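Local coordinates for mitogen-activated protein kinase kinase kinase 7 interacting protein 1 (Anopheles gambiae, PDB 2IRM) that probably acts as an adapter that binds the kinase TAK1 and triggers its autophosphorylation, on a PP2C-type phosphatase fold, at residues A[19-24]-A[31-36]; A[23-28]-A[343-348]; A[55-60]-A[273-278]. All blocks are in the same frame, centred on the assembly; numbering follows the deposited sequence.

Contact 1: A[19-24]-A[31-36]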
ATOM      1  N   GLU A  19       2.134  -8.397 -11.376  1.00 43.70           N
ATOM      2  CA  GLU A  19       0.823  -8.315 -10.760  1.00 43.83           C
ATOM      3  C   GLU A  19       0.231  -9.697 -10.651  1.00 43.47           C
ATOM      4  O   GLU A  19       0.325 -10.505 -11.581  1.00 43.36           O
ATOM      5  CB  GLU A  19      -0.129  -7.485 -11.614  1.00 43.95           C
ATOM      6  CG  GLU A  19       0.048  -5.974 -11.565  1.00 44.95           C
ATOM      7  CD  GLU A  19      -0.871  -5.254 -12.563  1.00 44.79           C
ATOM      8  OE1 GLU A  19      -1.206  -5.838 -13.620  1.00 44.89           O
ATOM      9  OE2 GLU A  19      -1.262  -4.101 -12.287  1.00 47.21           O
ATOM     10  N   ALA A  20      -0.388  -9.962  -9.509  1.00 43.24           N
ATOM     11  CA  ALA A  20      -1.294 -11.094  -9.382  1.00 42.86           C
ATOM     12  C   ALA A  20      -2.584 -10.617  -8.728  1.00 42.57           C
ATOM     13  O   ALA A  20      -2.569  -9.862  -7.745  1.00 42.46           O
ATOM     14  CB  ALA A  20      -0.659 -12.231  -8.603  1.00 42.92           C
ATOM     15  N   ILE A  21      -3.692 -11.057  -9.310  1.00 42.07           N
ATOM     16  CA  ILE A  21      -5.023 -10.609  -8.949  1.00 41.75           C
ATOM     17  C   ILE A  21      -5.465 -11.265  -7.654  1.00 41.70           C
ATOM     18  O   ILE A  21      -5.104 -12.403  -7.381  1.00 41.68           O
ATOM     19  CB  ILE A  21      -6.017 -10.898 -10.115  1.00 41.88           C
ATOM     20  CG1 ILE A  21      -7.473 -10.679  -9.701  1.00 41.60           C
ATOM     21  CG2 ILE A  21      -5.769 -12.290 -10.736  1.00 41.60           C
ATOM     22  CD1 ILE A  21      -7.907  -9.239  -9.754  1.00 41.45           C
ATOM     23  N   ASN A  22      -6.237 -10.536  -6.853  1.00 41.99           N
ATOM     24  CA  ASN A  22      -6.691 -11.033  -5.549  1.00 42.23           C
ATOM     25  C   ASN A  22      -7.398 -12.380  -5.654  1.00 42.63           C
ATOM     26  O   ASN A  22      -8.040 -12.682  -6.665  1.00 42.30           O
ATOM     27  CB  ASN A  22      -7.579 -10.001  -4.840  1.00 41.81           C
ATOM     28  CG  ASN A  22      -8.922  -9.815  -5.520  1.00 40.96           C
ATOM     29  OD1 ASN A  22      -9.812 -10.656  -5.407  1.00 40.38           O
ATOM     30  ND2 ASN A  22      -9.080  -8.701  -6.216  1.00 39.77           N
ATOM     31  N   GLN A  23      -7.266 -13.191  -4.609  1.00 43.34           N
ATOM     32  CA  GLN A  23      -7.877 -14.516  -4.603  1.00 44.22           C
ATOM     33  C   GLN A  23      -8.518 -14.872  -3.277  1.00 44.61           C
ATOM     34  O   GLN A  23      -8.034 -14.478  -2.217  1.00 44.82           O
ATOM     35  CB  GLN A  23      -6.842 -15.582  -4.941  1.00 44.20           C
ATOM     36  CG  GLN A  23      -6.436 -15.624  -6.399  1.00 44.48           C
ATOM     37  CD  GLN A  23      -5.504 -16.774  -6.717  1.00 44.46           C
ATOM     38  OE1 GLN A  23      -5.332 -17.132  -7.875  1.00 46.03           O
ATOM     39  NE2 GLN A  23      -4.898 -17.358  -5.693  1.00 44.63           N
ATOM     40  N   ILE A  24      -9.617 -15.617  -3.348  1.00 45.14           N
ATOM     41  CA  ILE A  24     -10.141 -16.314  -2.180  1.00 45.77           C
ATOM     42  C   ILE A  24      -9.830 -17.800  -2.367  1.00 45.94           C
ATOM     43  O   ILE A  24     -10.257 -18.412  -3.345  1.00 45.94           O
ATOM     44  CB  ILE A  24     -11.662 -16.040  -1.948  1.00 45.70           C
ATOM     45  CG1 ILE A  24     -11.852 -14.664  -1.292  1.00 46.16           C
ATOM     46  CG2 ILE A  24     -12.295 -17.122  -1.066  1.00 45.98           C
ATOM     47  CD1 ILE A  24     -13.312 -14.217  -1.122  1.00 46.02           C
ATOM     48  N   ARG A  31      -9.864 -21.968  -6.500  1.00 52.23           N
ATOM     49  CA  ARG A  31      -9.689 -20.582  -6.047  1.00 52.72           C
ATOM     50  C   ARG A  31     -10.731 -19.664  -6.669  1.00 53.52           C
ATOM     51  O   ARG A  31     -11.448 -20.056  -7.589  1.00 53.58           O
ATOM     52  CB  ARG A  31      -8.289 -20.056  -6.382  1.00 52.35           C
ATOM     53  CG  ARG A  31      -7.140 -20.827  -5.763  1.00 51.55           C
ATOM     54  CD  ARG A  31      -5.818 -20.221  -6.174  1.00 50.54           C
ATOM     55  NE  ARG A  31      -4.740 -21.211  -6.204  1.00 50.82           N
ATOM     56  CZ  ARG A  31      -3.514 -20.978  -6.665  1.00 50.90           C
ATOM     57  NH1 ARG A  31      -3.184 -19.778  -7.137  1.00 50.81           N
ATOM     58  NH2 ARG A  31      -2.610 -21.955  -6.652  1.00 50.93           N
ATOM     59  N   CYS A  32     -10.810 -18.442  -6.155  1.00 54.61           N
ATOM     60  CA  CYS A  32     -11.697 -17.429  -6.714  1.00 55.91           C
ATOM     61  C   CYS A  32     -10.974 -16.113  -6.941  1.00 56.56           C
ATOM     62  O   CYS A  32     -10.942 -15.245  -6.064  1.00 56.71           O
ATOM     63  CB  CYS A  32     -12.931 -17.220  -5.834  1.00 55.85           C
ATOM     64  SG  CYS A  32     -14.181 -18.506  -6.046  1.00 57.29           S
ATOM     65  N   GLU A  33     -10.375 -15.990  -8.125  1.00 57.41           N
ATOM     66  CA  GLU A  33      -9.780 -14.737  -8.573  1.00 58.34           C
ATOM     67  C   GLU A  33     -10.873 -13.700  -8.730  1.00 58.31           C
ATOM     68  O   GLU A  33     -11.982 -14.027  -9.161  1.00 58.48           O
ATOM     69  CB  GLU A  33      -9.089 -14.911  -9.927  1.00 58.32           C
ATOM     70  CG  GLU A  33      -7.682 -15.480  -9.869  1.00 59.22           C
ATOM     71  CD  GLU A  33      -6.988 -15.483 -11.229  1.00 59.50           C
ATOM     72  OE1 GLU A  33      -7.676 -15.597 -12.271  1.00 60.35           O
ATOM     73  OE2 GLU A  33      -5.740 -15.372 -11.250  1.00 61.56           O
ATOM     74  N   GLY A  34     -10.555 -12.454  -8.390  1.00 58.34           N
ATOM     75  CA  GLY A  34     -11.454 -11.332  -8.639  1.00 58.38           C
ATOM     76  C   GLY A  34     -11.463 -10.897 -10.095  1.00 58.46           C
ATOM     77  O   GLY A  34     -10.911 -11.578 -10.974  1.00 58.61           O
ATOM     78  N   TYR A  35     -12.106  -9.760 -10.343  1.00 58.45           N
ATOM     79  CA  TYR A  35     -12.188  -9.161 -11.674  1.00 58.49           C
ATOM     80  C   TYR A  35     -11.516  -7.798 -11.597  1.00 58.26           C
ATOM     81  O   TYR A  35     -10.537  -7.515 -12.292  1.00 58.38           O
ATOM     82  CB  TYR A  35     -13.659  -9.014 -12.074  1.00 58.71           C
ATOM     83  CG  TYR A  35     -13.933  -8.164 -13.297  1.00 59.25           C
ATOM     84  CD1 TYR A  35     -13.409  -8.506 -14.549  1.00 59.74           C
ATOM     85  CD2 TYR A  35     -14.749  -7.033 -13.212  1.00 59.83           C
ATOM     86  CE1 TYR A  35     -13.674  -7.729 -15.684  1.00 59.65           C
ATOM     87  CE2 TYR A  35     -15.021  -6.251 -14.342  1.00 59.96           C
ATOM     88  CZ  TYR A  35     -14.482  -6.606 -15.573  1.00 59.52           C
ATOM     89  OH  TYR A  35     -14.749  -5.840 -16.688  1.00 59.35           O
ATOM     90  N   GLU A  36     -12.076  -6.972 -10.721  1.00 57.85           N
ATOM     91  CA  GLU A  36     -11.544  -5.681 -10.350  1.00 57.37           C
ATOM     92  C   GLU A  36     -10.236  -5.857  -9.591  1.00 56.91           C
ATOM     93  O   GLU A  36     -10.198  -6.563  -8.583  1.00 57.21           O
ATOM     94  CB  GLU A  36     -12.563  -4.972  -9.440  1.00 57.56           C
ATOM     95  CG  GLU A  36     -13.590  -5.912  -8.717  1.00 57.89           C
ATOM     96  CD  GLU A  36     -13.040  -6.667  -7.487  1.00 58.56           C
ATOM     97  OE1 GLU A  36     -12.485  -6.014  -6.562  1.00 59.41           O
ATOM     98  OE2 GLU A  36     -13.192  -7.914  -7.431  1.00 57.23           O
TER

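Contact 2: A[23-28]-A[343-348]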
ATOM      1  N   GLN A  23      -7.266 -13.191  -4.609  1.00 43.34           N
ATOM      2  CA  GLN A  23      -7.877 -14.516  -4.603  1.00 44.22           C
ATOM      3  C   GLN A  23      -8.518 -14.872  -3.277  1.00 44.61           C
ATOM      4  O   GLN A  23      -8.034 -14.478  -2.217  1.00 44.82           O
ATOM      5  CB  GLN A  23      -6.842 -15.582  -4.941  1.00 44.20           C
ATOM      6  CG  GLN A  23      -6.436 -15.624  -6.399  1.00 44.48           C
ATOM      7  CD  GLN A  23      -5.504 -16.774  -6.717  1.00 44.46           C
ATOM      8  OE1 GLN A  23      -5.332 -17.132  -7.875  1.00 46.03           O
ATOM      9  NE2 GLN A  23      -4.898 -17.358  -5.693  1.00 44.63           N
ATOM     10  N   ILE A  24      -9.617 -15.617  -3.348  1.00 45.14           N
ATOM     11  CA  ILE A  24     -10.141 -16.314  -2.180  1.00 45.77           C
ATOM     12  C   ILE A  24      -9.830 -17.800  -2.367  1.00 45.94           C
ATOM     13  O   ILE A  24     -10.257 -18.412  -3.345  1.00 45.94           O
ATOM     14  CB  ILE A  24     -11.662 -16.040  -1.948  1.00 45.70           C
ATOM     15  CG1 ILE A  24     -11.852 -14.664  -1.292  1.00 46.16           C
ATOM     16  CG2 ILE A  24     -12.295 -17.122  -1.066  1.00 45.98           C
ATOM     17  CD1 ILE A  24     -13.312 -14.217  -1.122  1.00 46.02           C
ATOM     18  N   TYR A  25      -9.055 -18.357  -1.439  1.00 46.42           N
ATOM     19  CA  TYR A  25      -8.681 -19.768  -1.476  1.00 46.88           C
ATOM     20  C   TYR A  25      -9.820 -20.655  -0.966  1.00 47.51           C
ATOM     21  O   TYR A  25     -10.290 -20.477   0.155  1.00 47.73           O
ATOM     22  CB  TYR A  25      -7.429 -20.028  -0.621  1.00 46.47           C
ATOM     23  CG  TYR A  25      -6.167 -19.249  -0.973  1.00 45.80           C
ATOM     24  CD1 TYR A  25      -5.889 -18.857  -2.284  1.00 44.83           C
ATOM     25  CD2 TYR A  25      -5.224 -18.948   0.015  1.00 45.25           C
ATOM     26  CE1 TYR A  25      -4.721 -18.168  -2.594  1.00 44.58           C
ATOM     27  CE2 TYR A  25      -4.054 -18.260  -0.288  1.00 45.03           C
ATOM     28  CZ  TYR A  25      -3.812 -17.874  -1.593  1.00 45.06           C
ATOM     29  OH  TYR A  25      -2.659 -17.193  -1.895  1.00 45.52           O
ATOM     30  N   LYS A  26     -10.269 -21.604  -1.781  1.00 48.34           N
ATOM     31  CA  LYS A  26     -11.241 -22.581  -1.302  1.00 49.32           C
ATOM     32  C   LYS A  26     -10.543 -23.739  -0.606  1.00 49.71           C
ATOM     33  O   LYS A  26      -9.504 -24.227  -1.074  1.00 49.80           O
ATOM     34  CB  LYS A  26     -12.152 -23.109  -2.425  1.00 49.48           C
ATOM     35  CG  LYS A  26     -13.374 -22.236  -2.774  1.00 50.22           C
ATOM     36  CD  LYS A  26     -14.261 -21.921  -1.559  1.00 51.34           C
ATOM     37  CE  LYS A  26     -13.892 -20.570  -0.934  1.00 51.84           C
ATOM     38  NZ  LYS A  26     -14.305 -20.440   0.499  1.00 52.80           N
ATOM     39  N   ASP A  27     -11.125 -24.160   0.518  1.00 50.22           N
ATOM     40  CA  ASP A  27     -10.686 -25.350   1.244  1.00 50.58           C
ATOM     41  C   ASP A  27     -10.609 -26.539   0.291  1.00 50.43           C
ATOM     42  O   ASP A  27      -9.643 -27.306   0.316  1.00 50.43           O
ATOM     43  CB  ASP A  27     -11.639 -25.637   2.412  1.00 50.83           C
ATOM     44  CG  ASP A  27     -11.579 -27.086   2.875  1.00 51.48           C
ATOM     45  OD1 ASP A  27     -12.338 -27.928   2.326  1.00 51.73           O
ATOM     46  OD2 ASP A  27     -10.779 -27.375   3.797  1.00 52.39           O
ATOM     47  N   ASP A  28     -11.640 -26.669  -0.540  1.00 50.32           N
ATOM     48  CA  ASP A  28     -11.683 -27.608  -1.655  1.00 50.18           C
ATOM     49  C   ASP A  28     -10.319 -27.753  -2.360  1.00 50.20           C
ATOM     50  O   ASP A  28      -9.778 -28.851  -2.436  1.00 50.05           O
ATOM     51  CB  ASP A  28     -12.814 -27.166  -2.608  1.00 50.09           C
ATOM     52  CG  ASP A  28     -12.519 -27.460  -4.084  1.00 49.72           C
ATOM     53  OD1 ASP A  28     -11.899 -28.510  -4.387  1.00 50.54           O
ATOM     54  OD2 ASP A  28     -12.934 -26.626  -4.957  1.00 48.95           O
ATOM     55  N   ASN A 343      -6.466 -17.191   4.430  1.00 49.50           N
ATOM     56  CA  ASN A 343      -7.262 -18.011   3.525  1.00 48.75           C
ATOM     57  C   ASN A 343      -7.549 -17.266   2.226  1.00 48.46           C
ATOM     58  O   ASN A 343      -8.383 -17.686   1.417  1.00 48.36           O
ATOM     59  CB  ASN A 343      -8.567 -18.433   4.202  1.00 48.62           C
ATOM     60  CG  ASN A 343      -9.557 -17.294   4.333  1.00 48.61           C
ATOM     61  OD1 ASN A 343     -10.750 -17.484   4.126  1.00 48.28           O
ATOM     62  ND2 ASN A 343      -9.069 -16.101   4.674  1.00 49.67           N
ATOM     63  N   SER A 344      -6.855 -16.149   2.038  1.00 48.08           N
ATOM     64  CA  SER A 344      -7.065 -15.312   0.873  1.00 47.60           C
ATOM     65  C   SER A 344      -5.802 -14.582   0.449  1.00 47.36           C
ATOM     66  O   SER A 344      -4.749 -14.679   1.077  1.00 47.02           O
ATOM     67  CB  SER A 344      -8.195 -14.303   1.129  1.00 47.81           C
ATOM     68  OG  SER A 344      -7.750 -13.181   1.880  1.00 47.49           O
ATOM     69  N   ARG A 345      -5.946 -13.836  -0.632  1.00 47.47           N
ATOM     70  CA  ARG A 345      -4.877 -13.058  -1.218  1.00 47.47           C
ATOM     71  C   ARG A 345      -5.491 -11.748  -1.683  1.00 47.51           C
ATOM     72  O   ARG A 345      -6.580 -11.730  -2.278  1.00 47.20           O
ATOM     73  CB  ARG A 345      -4.289 -13.819  -2.410  1.00 47.52           C
ATOM     74  CG  ARG A 345      -3.077 -13.181  -3.056  1.00 46.81           C
ATOM     75  CD  ARG A 345      -3.091 -13.424  -4.551  1.00 45.01           C
ATOM     76  NE  ARG A 345      -2.639 -14.763  -4.891  1.00 44.14           N
ATOM     77  CZ  ARG A 345      -2.646 -15.266  -6.122  1.00 44.29           C
ATOM     78  NH1 ARG A 345      -2.208 -16.500  -6.327  1.00 44.18           N
ATOM     79  NH2 ARG A 345      -3.094 -14.550  -7.146  1.00 43.62           N
ATOM     80  N   ASP A 346      -4.804 -10.653  -1.387  1.00 47.73           N
ATOM     81  CA  ASP A 346      -5.204  -9.360  -1.924  1.00 48.20           C
ATOM     82  C   ASP A 346      -4.423  -9.169  -3.204  1.00 48.22           C
ATOM     83  O   ASP A 346      -3.583 -10.000  -3.540  1.00 48.45           O
ATOM     84  CB  ASP A 346      -4.937  -8.238  -0.922  1.00 48.25           C
ATOM     85  CG  ASP A 346      -5.725  -8.409   0.380  1.00 49.02           C
ATOM     86  OD1 ASP A 346      -6.898  -8.851   0.322  1.00 49.45           O
ATOM     87  OD2 ASP A 346      -5.172  -8.102   1.462  1.00 49.82           O
ATOM     88  N   ASP A 347      -4.706  -8.104  -3.940  1.00 48.24           N
ATOM     89  CA  ASP A 347      -3.975  -7.858  -5.173  1.00 48.14           C
ATOM     90  C   ASP A 347      -2.508  -7.667  -4.852  1.00 47.84           C
ATOM     91  O   ASP A 347      -2.142  -6.797  -4.060  1.00 47.88           O
ATOM     92  CB  ASP A 347      -4.538  -6.650  -5.894  1.00 48.36           C
ATOM     93  CG  ASP A 347      -5.995  -6.826  -6.242  1.00 49.62           C
ATOM     94  OD1 ASP A 347      -6.274  -7.461  -7.282  1.00 51.20           O
ATOM     95  OD2 ASP A 347      -6.859  -6.343  -5.469  1.00 51.01           O
ATOM     96  N   VAL A 348      -1.679  -8.532  -5.424  1.00 47.51           N
ATOM     97  CA  VAL A 348      -0.238  -8.435  -5.255  1.00 47.06           C
ATOM     98  C   VAL A 348       0.296  -7.546  -6.367  1.00 46.94           C
ATOM     99  O   VAL A 348      -0.058  -7.730  -7.543  1.00 47.39           O
ATOM    100  CB  VAL A 348       0.437  -9.824  -5.310  1.00 46.96           C
ATOM    101  CG1 VAL A 348       1.950  -9.689  -5.289  1.00 46.70           C
ATOM    102  CG2 VAL A 348      -0.031 -10.693  -4.155  1.00 46.57           C
TER

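Contact 3: A[55-60]-A[273-278]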
ATOM      1  N   ILE A  55       2.131   3.074  -5.906  1.00 43.60           N
ATOM      2  CA  ILE A  55       1.089   2.061  -5.802  1.00 43.58           C
ATOM      3  C   ILE A  55       0.113   2.501  -4.738  1.00 43.48           C
ATOM      4  O   ILE A  55       0.497   2.890  -3.637  1.00 43.38           O
ATOM      5  CB  ILE A  55       1.609   0.663  -5.423  1.00 43.55           C
ATOM      6  CG1 ILE A  55       2.789   0.250  -6.293  1.00 43.45           C
ATOM      7  CG2 ILE A  55       0.490  -0.356  -5.560  1.00 43.63           C
ATOM      8  CD1 ILE A  55       3.480  -0.995  -5.795  1.00 43.80           C
ATOM      9  N   LEU A  56      -1.159   2.446  -5.086  1.00 43.76           N
ATOM     10  CA  LEU A  56      -2.210   2.769  -4.151  1.00 44.01           C
ATOM     11  C   LEU A  56      -3.090   1.557  -3.993  1.00 44.19           C
ATOM     12  O   LEU A  56      -3.719   1.102  -4.964  1.00 44.22           O
ATOM     13  CB  LEU A  56      -3.006   3.973  -4.631  1.00 43.82           C
ATOM     14  CG  LEU A  56      -2.195   5.228  -4.348  1.00 44.18           C
ATOM     15  CD1 LEU A  56      -1.375   5.616  -5.575  1.00 43.97           C
ATOM     16  CD2 LEU A  56      -3.118   6.341  -3.915  1.00 44.87           C
ATOM     17  N   SER A  57      -3.106   1.020  -2.773  1.00 44.04           N
ATOM     18  CA  SER A  57      -3.842  -0.197  -2.495  1.00 43.93           C
ATOM     19  C   SER A  57      -5.180   0.141  -1.906  1.00 43.78           C
ATOM     20  O   SER A  57      -5.261   0.634  -0.794  1.00 43.74           O
ATOM     21  CB  SER A  57      -3.047  -1.080  -1.553  1.00 44.06           C
ATOM     22  OG  SER A  57      -1.903  -1.592  -2.215  1.00 44.90           O
ATOM     23  N   GLY A  58      -6.232  -0.106  -2.670  1.00 44.11           N
ATOM     24  CA  GLY A  58      -7.583   0.180  -2.211  1.00 44.61           C
ATOM     25  C   GLY A  58      -8.034  -0.851  -1.194  1.00 44.92           C
ATOM     26  O   GLY A  58      -7.787  -2.049  -1.371  1.00 45.03           O
ATOM     27  N   HIS A  59      -8.683  -0.382  -0.128  1.00 44.94           N
ATOM     28  CA  HIS A  59      -9.255  -1.261   0.889  1.00 45.16           C
ATOM     29  C   HIS A  59     -10.786  -1.270   0.874  1.00 45.00           C
ATOM     30  O   HIS A  59     -11.425  -0.219   0.987  1.00 45.15           O
ATOM     31  CB  HIS A  59      -8.725  -0.878   2.266  1.00 45.22           C
ATOM     32  CG  HIS A  59      -7.244  -1.021   2.385  1.00 46.38           C
ATOM     33  ND1 HIS A  59      -6.418   0.037   2.707  1.00 47.46           N
ATOM     34  CD2 HIS A  59      -6.436  -2.091   2.187  1.00 46.83           C
ATOM     35  CE1 HIS A  59      -5.164  -0.381   2.720  1.00 47.64           C
ATOM     36  NE2 HIS A  59      -5.147  -1.669   2.411  1.00 47.65           N
ATOM     37  N   ASN A  60     -11.359  -2.463   0.744  1.00 44.79           N
ATOM     38  CA  ASN A  60     -12.816  -2.645   0.635  1.00 45.22           C
ATOM     39  C   ASN A  60     -13.427  -1.934  -0.566  1.00 45.26           C
ATOM     40  O   ASN A  60     -14.645  -1.948  -0.749  1.00 45.30           O
ATOM     41  CB  ASN A  60     -13.551  -2.210   1.907  1.00 45.28           C
ATOM     42  CG  ASN A  60     -12.891  -2.721   3.162  1.00 46.28           C
ATOM     43  OD1 ASN A  60     -12.827  -3.931   3.402  1.00 46.77           O
ATOM     44  ND2 ASN A  60     -12.396  -1.799   3.983  1.00 47.27           N
ATOM     45  N   LEU A 273       8.877  -1.118  -5.096  1.00 44.22           N
ATOM     46  CA  LEU A 273       7.622  -0.706  -4.477  1.00 44.40           C
ATOM     47  C   LEU A 273       6.713  -1.897  -4.258  1.00 44.69           C
ATOM     48  O   LEU A 273       6.519  -2.715  -5.154  1.00 44.73           O
ATOM     49  CB  LEU A 273       6.913   0.382  -5.283  1.00 44.22           C
ATOM     50  CG  LEU A 273       7.622   1.738  -5.364  1.00 43.51           C
ATOM     51  CD1 LEU A 273       6.729   2.750  -6.080  1.00 41.88           C
ATOM     52  CD2 LEU A 273       8.043   2.233  -3.989  1.00 40.83           C
ATOM     53  N   MET A 274       6.173  -1.983  -3.048  1.00 44.94           N
ATOM     54  CA  MET A 274       5.342  -3.096  -2.652  1.00 45.34           C
ATOM     55  C   MET A 274       3.971  -2.621  -2.261  1.00 45.56           C
ATOM     56  O   MET A 274       3.838  -1.705  -1.445  1.00 45.79           O
ATOM     57  CB  MET A 274       5.956  -3.798  -1.463  1.00 45.17           C
ATOM     58  CG  MET A 274       7.217  -4.539  -1.788  1.00 45.79           C
ATOM     59  SD  MET A 274       8.219  -4.750  -0.316  1.00 45.89           S
ATOM     60  CE  MET A 274       8.827  -3.081  -0.186  1.00 47.30           C
ATOM     61  N   SER A 275       2.958  -3.253  -2.851  1.00 45.73           N
ATOM     62  CA  SER A 275       1.563  -3.028  -2.493  1.00 45.68           C
ATOM     63  C   SER A 275       1.188  -3.782  -1.216  1.00 45.82           C
ATOM     64  O   SER A 275       1.898  -4.704  -0.785  1.00 45.70           O
ATOM     65  CB  SER A 275       0.658  -3.503  -3.623  1.00 45.65           C
ATOM     66  OG  SER A 275       0.621  -4.918  -3.677  1.00 45.30           O
ATOM     67  N   SER A 276       0.052  -3.386  -0.641  1.00 45.89           N
ATOM     68  CA  SER A 276      -0.520  -4.005   0.556  1.00 46.11           C
ATOM     69  C   SER A 276      -0.660  -5.530   0.445  1.00 46.06           C
ATOM     70  O   SER A 276      -0.178  -6.275   1.306  1.00 46.29           O
ATOM     71  CB  SER A 276      -1.879  -3.372   0.850  1.00 46.08           C
ATOM     72  OG  SER A 276      -2.609  -4.140   1.781  1.00 46.80           O
ATOM     73  N   GLY A 277      -1.311  -5.989  -0.617  1.00 45.91           N
ATOM     74  CA  GLY A 277      -1.480  -7.414  -0.846  1.00 45.63           C
ATOM     75  C   GLY A 277      -0.158  -8.148  -0.759  1.00 45.45           C
ATOM     76  O   GLY A 277      -0.074  -9.245  -0.177  1.00 45.36           O
ATOM     77  N   LEU A 278       0.875  -7.526  -1.328  1.00 45.05           N
ATOM     78  CA  LEU A 278       2.195  -8.131  -1.385  1.00 44.74           C
ATOM     79  C   LEU A 278       2.808  -8.204   0.001  1.00 44.93           C
ATOM     80  O   LEU A 278       3.394  -9.220   0.372  1.00 45.26           O
ATOM     81  CB  LEU A 278       3.109  -7.371  -2.346  1.00 44.45           C
ATOM     82  CG  LEU A 278       4.572  -7.800  -2.377  1.00 43.47           C
ATOM     83  CD1 LEU A 278       4.702  -9.294  -2.570  1.00 43.81           C
ATOM     84  CD2 LEU A 278       5.268  -7.080  -3.479  1.00 42.90           C
TER

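Contact 1: A[19-24]-A[31-36]
A beta hairpin at the margin of a six-stranded antiparallel sheet brings I24 and Q23 of strand 15-25 against C32 and E33 of strand 31-33. I24 and C32 form the hydrogen-bonded pair, I24 N giving to C32 O (3.0 Å) and C32 N to I24 O (2.9 Å). Q23 and E33 make the adjacent non-hydrogen-bonded pair, and beyond it G34 N donates to N22 O at 3.1 Å. On the face of Q23 and E33 these two chains run side by side, their CG atoms 3.7 Å apart. R31 crosses the Q23 side chain at a slant: its CD lies 3.5 Å from Q23 CD, and the guanidinium plane is turned 71° against the amide, whose carbon sits at its edge. I21 points CG1 anti to its own nitrogen (chi1 170°), which carries CD1 to within 3.7 Å of E36 O, while CG2 meets the E33 carboxylate at a right-angled crossing of the two chains. Strand 31-33 forms one edge of the sheet within this chain. Strand 344-354 flanks 15-25 on its other edge, with D347 OD1 taking the N22 N-H, and helix 311-334 packs on A20 through V319 and V323 and on R31 through H327.

Contact 2: A[23-28]-A[343-348]
R345 sends CG anti to its backbone nitrogen (chi1 -175°) and then bends at chi2 and chi3, a path that lays its guanidinium flat beside the extended Q23. Q23 and R345 point the same way, with amide and guanidinium planes 19° apart and stacked; Q23 CD stands 3.1 Å above the guanidinium plane, displaced toward its rim. R345 NH2 also makes a hydrogen bond to I21 O, which helps hold the stacked group in place. In Y25, CG lies anti to the carbonyl carbon, and the ring lies over the S344 backbone. One ring face receives S344 C, 4.1 Å above the plane and offset, whereas the hydroxyl lies near the guanidinium plane, at its edge, with ring and guanidinium 82° apart. Y25 OH also approaches R345 CB (3.8 Å), but its polar partner is H326 ND1. The backbones are paired antiparallel by three bonds: Q23 N to R345 O (2.8 Å), R345 N to Q23 O (2.7 Å) and Y25 N to N343 O (3.0 Å). I24 and S344 project from the other face of the sheet, where I24 CG1 comes 4.4 Å from S344 CB and R280 takes both S344 OG, by a hydrogen bond, and D346, by a salt bridge. The contact thus joins the chain's first strand, 15-25, to its last, 344-354. Helix 311-334 packs on the face carrying Y25 and R345, setting H327 edge-to-face on the Y25 ring and V323 on R345, and strand 31-33 continues the sheet beyond Q23.

Contact 3: A[55-60]-A[273-278]
I55 and S57 of strand 50-59 press on the end of strand 268-274 and the start of helix 276-285, close to the centre of the chain, where the two sheets of the PP2C sandwich face each other. The packed part is apolar at one end: I55 CD1 lies 3.7 Å from L273 CB and I55 CG2 3.7 Å from S275 CB. Next to it S57 turns OG away from its carbonyl carbon (chi1 -69°) and accepts S276 N at 3.1 Å, a fairly straight bond of 158°, while the CB atoms of S57 and S276 meet at 3.5 Å. S275 is the N-cap residue; its own hydroxyl is engaged by T349 N. Toward H59 the contact thins out: this partly exposed ring merely brings NE2 to 3.6 Å from S276 OG, which lies at the ring edge in its plane. S57 OG is gripped a second time by D39 OD1, so one buried hydroxyl links an acidic side chain to the first turn of the helix. By sequence motif S57 and S276 probably correspond to metal-binding aspartates of catalytic PP2C phosphatases; two neutral hydroxyls here are consistent with a site poorly suited to hold the usual metal pair.

In the fold
Contacts 1 and 2 share Q23 and I24, so strand 15-25 is held on one edge by 31-33 and on the other by 344-354; their centres are 7 Å apart, and A20 O meets V348 N at 2.8 Å across them. Contact 3 sits deeper, its centre 16 Å from contact 2 and 14 Å from contact 1, with about 7 Å between the nearest atoms of contacts 1 and 3. Contacts 2 and 3 do touch, D347 O lying 3.4 Å from S275 OG where strands 344-354 and 268-274 run as neighbours. Contact 3 marks the probable remnant of the phosphatase metal site, whereas contacts 1 and 2 lie farther out, in the sheet that holds 268-274 but not 50-59.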